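Local coordinates for protein thiazoline oxidase/subtilisin-like protease (Prochloron didemni, PDB 4H6X) that probably cleaves and macrocyclises precursor peptides in patellamide maturation, as a subtilisin-like member of a family of transamidating proteases, at residues 228-233 with 253-258. Numbering follows the deposited sequence.
Sequences AAKVDG and PGEEIL
Ala-229 and Pro-253 form a parallel bridge, CA to CA 4.6 Å, where strand 224-229 and the edge strand 249-253 of the central subtilase sheet run out side by side. One step on, Gly-254 N gives a nearly straight bond (174°) to Ala-229 O at 3.0 Å; Glu-255 N adds a weak, bent one to the same oxygen. On the Ala-228 side the chains come close: the methyl CB of Ala-228 rests 3.7 Å from Gly-254 CA. That methyl lies where a CB of Gly-254 would point, and the close approach depends on glycine having none. Ala-228 also packs on Thr-273 and Ala-276, at the start of helix 273-293, and Gly-254 is backbone-bonded to Gly-272.

Beyond the sheet edge, Glu-255 takes over the pairing. With CG swung opposite its backbone N (chi1 -177°) and the rest extended, the Glu-255 chain carries its carboxylate to the start of the type I turn from Lys-230 to Gly-233. Glu-255 OE1 accepts the N-H of Val-231 N at 3.2 Å, on the anti side and 20° out of the carboxylate plane. Glu-255 OE1 also lies 3.1 Å from Lys-230 CA, while the lysine's CB, CG and CD run alongside the glutamate in the same direction. Val-231 crosses the glutamate at about a right angle, its CG2 approaching OE1. Replacing Glu-255 with alanine takes away the carboxylate, which is likely to leave the Val-231 N-H without this acceptor and open a gap beside the Lys-230 chain.

Lys-230 NZ stays 6.1 Å from Glu-255 OE1, and no salt bridge closes the pair. What joins the two chain exits is therefore mainly hydrogen bonding to backbone: strand-like pairing at the buried end, and a carboxylate standing in for a backbone carbonyl at the exposed turn.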
ATOM      1  N   ALA A 228      -3.375  -4.528  11.082  1.00 32.54           N
ATOM      2  CA  ALA A 228      -2.614  -3.397  11.623  1.00 33.93           C
ATOM      3  C   ALA A 228      -2.112  -3.645  13.047  1.00 35.18           C
ATOM      4  O   ALA A 228      -2.886  -4.011  13.942  1.00 33.56           O
ATOM      5  CB  ALA A 228      -3.455  -2.129  11.576  1.00 35.50           C
ATOM      6  N   ALA A 229      -0.811  -3.451  13.232  1.00 36.87           N
ATOM      7  CA  ALA A 229      -0.173  -3.479  14.547  1.00 41.06           C
ATOM      8  C   ALA A 229      -0.058  -2.069  15.114  1.00 43.67           C
ATOM      9  O   ALA A 229       0.131  -1.095  14.375  1.00 44.28           O
ATOM     10  CB  ALA A 229       1.213  -4.113  14.454  1.00 38.48           C
ATOM     11  N   LYS A 230      -0.168  -1.971  16.435  1.00 49.02           N
ATOM     12  CA  LYS A 230       0.109  -0.727  17.152  1.00 50.16           C
ATOM     13  C   LYS A 230       1.601  -0.424  17.060  1.00 49.28           C
ATOM     14  O   LYS A 230       2.382  -1.286  16.656  1.00 47.75           O
ATOM     15  CB  LYS A 230      -0.323  -0.849  18.618  1.00 53.84           C
ATOM     16  CG  LYS A 230      -1.811  -1.100  18.821  1.00 54.76           C
ATOM     17  CD  LYS A 230      -2.281  -0.648  20.200  1.00 58.84           C
ATOM     18  CE  LYS A 230      -2.201  -1.758  21.236  1.00 60.23           C
ATOM     19  NZ  LYS A 230      -2.479  -1.248  22.609  1.00 63.18           N
ATOM     20  N   VAL A 231       1.994   0.794  17.426  1.00 48.86           N
ATOM     21  CA  VAL A 231       3.415   1.172  17.524  1.00 52.21           C
ATOM     22  C   VAL A 231       4.299   0.117  18.236  1.00 52.89           C
ATOM     23  O   VAL A 231       5.480  -0.042  17.896  1.00 53.43           O
ATOM     24  CB  VAL A 231       3.583   2.558  18.201  1.00 53.03           C
ATOM     25  CG1 VAL A 231       5.053   2.938  18.318  1.00 52.85           C
ATOM     26  CG2 VAL A 231       2.821   3.630  17.431  1.00 51.06           C
ATOM     27  N   ASP A 232       3.732  -0.611  19.198  1.00 51.27           N
ATOM     28  CA  ASP A 232       4.510  -1.616  19.945  1.00 54.63           C
ATOM     29  C   ASP A 232       4.405  -3.060  19.425  1.00 53.07           C
ATOM     30  O   ASP A 232       4.782  -3.994  20.131  1.00 51.35           O
ATOM     31  CB  ASP A 232       4.199  -1.551  21.452  1.00 54.88           C
ATOM     32  CG  ASP A 232       2.790  -2.012  21.787  1.00 56.87           C
ATOM     33  OD1 ASP A 232       2.322  -3.029  21.231  1.00 60.20           O
ATOM     34  OD2 ASP A 232       2.147  -1.356  22.625  1.00 57.68           O
ATOM     35  N   GLY A 233       3.879  -3.248  18.214  1.00 52.63           N
ATOM     36  CA  GLY A 233       3.821  -4.583  17.607  1.00 49.55           C
ATOM     37  C   GLY A 233       2.559  -5.398  17.856  1.00 49.23           C
ATOM     38  O   GLY A 233       2.300  -6.363  17.136  1.00 49.91           O
ATOM     39  N   PRO A 253       2.929  -2.748  10.977  1.00 30.33           N
ATOM     40  CA  PRO A 253       2.601  -1.440  11.556  1.00 31.36           C
ATOM     41  C   PRO A 253       1.453  -0.760  10.791  1.00 31.37           C
ATOM     42  O   PRO A 253       1.549  -0.554   9.571  1.00 30.15           O
ATOM     43  CB  PRO A 253       3.892  -0.634  11.364  1.00 30.85           C
ATOM     44  CG  PRO A 253       4.975  -1.659  11.294  1.00 29.64           C
ATOM     45  CD  PRO A 253       4.354  -2.836  10.599  1.00 30.59           C
ATOM     46  N   GLY A 254       0.378  -0.448  11.505  1.00 31.73           N
ATOM     47  CA  GLY A 254      -0.766   0.268  10.930  1.00 34.82           C
ATOM     48  C   GLY A 254      -1.152   1.532  11.686  1.00 35.54           C
ATOM     49  O   GLY A 254      -2.093   2.232  11.301  1.00 36.10           O
ATOM     50  N   GLU A 255      -0.429   1.828  12.762  1.00 36.29           N
ATOM     51  CA  GLU A 255      -0.738   2.984  13.588  1.00 37.11           C
ATOM     52  C   GLU A 255       0.281   4.105  13.382  1.00 35.72           C
ATOM     53  O   GLU A 255       1.486   3.878  13.443  1.00 35.70           O
ATOM     54  CB  GLU A 255      -0.815   2.567  15.060  1.00 40.67           C
ATOM     55  CG  GLU A 255      -1.207   3.679  16.018  1.00 44.95           C
ATOM     56  CD  GLU A 255      -1.467   3.180  17.431  1.00 51.08           C
ATOM     57  OE1 GLU A 255      -0.847   2.181  17.850  1.00 49.24           O
ATOM     58  OE2 GLU A 255      -2.296   3.801  18.132  1.00 56.27           O
ATOM     59  N   GLU A 256      -0.212   5.318  13.138  1.00 35.90           N
ATOM     60  CA  GLU A 256       0.658   6.497  13.026  1.00 36.89           C
ATOM     61  C   GLU A 256       1.701   6.331  11.927  1.00 34.99           C
ATOM     62  O   GLU A 256       2.904   6.570  12.123  1.00 34.25           O
ATOM     63  CB  GLU A 256       1.320   6.828  14.368  1.00 38.66           C
ATOM     64  CG  GLU A 256       0.350   7.318  15.432  1.00 42.18           C
ATOM     65  CD  GLU A 256      -0.076   8.749  15.192  1.00 44.48           C
ATOM     66  OE1 GLU A 256       0.816   9.603  14.990  1.00 47.49           O
ATOM     67  OE2 GLU A 256      -1.298   9.023  15.200  1.00 47.52           O
ATOM     68  N   ILE A 257       1.213   5.915  10.764  1.00 32.34           N
ATOM     69  CA  ILE A 257       2.028   5.779   9.579  1.00 29.82           C
ATOM     70  C   ILE A 257       2.052   7.135   8.878  1.00 29.89           C
ATOM     71  O   ILE A 257       1.005   7.764   8.700  1.00 29.66           O
ATOM     72  CB  ILE A 257       1.462   4.676   8.645  1.00 30.48           C
ATOM     73  CG1 ILE A 257       1.312   3.334   9.393  1.00 29.29           C
ATOM     74  CG2 ILE A 257       2.278   4.575   7.354  1.00 28.76           C
ATOM     75  CD1 ILE A 257       2.568   2.831  10.092  1.00 30.69           C
ATOM     76  N   LEU A 258       3.255   7.568   8.505  1.00 30.31           N
ATOM     77  CA  LEU A 258       3.500   8.845   7.840  1.00 31.22           C
ATOM     78  C   LEU A 258       3.305   8.728   6.335  1.00 31.02           C
ATOM     79  O   LEU A 258       3.914   7.879   5.682  1.00 29.57           O
ATOM     80  CB  LEU A 258       4.940   9.313   8.109  1.00 31.54           C
ATOM     81  CG  LEU A 258       5.307  10.714   7.595  1.00 34.87           C
ATOM     82  CD1 LEU A 258       4.603  11.778   8.429  1.00 33.38           C
ATOM     83  CD2 LEU A 258       6.818  10.941   7.584  1.00 33.47           C
TER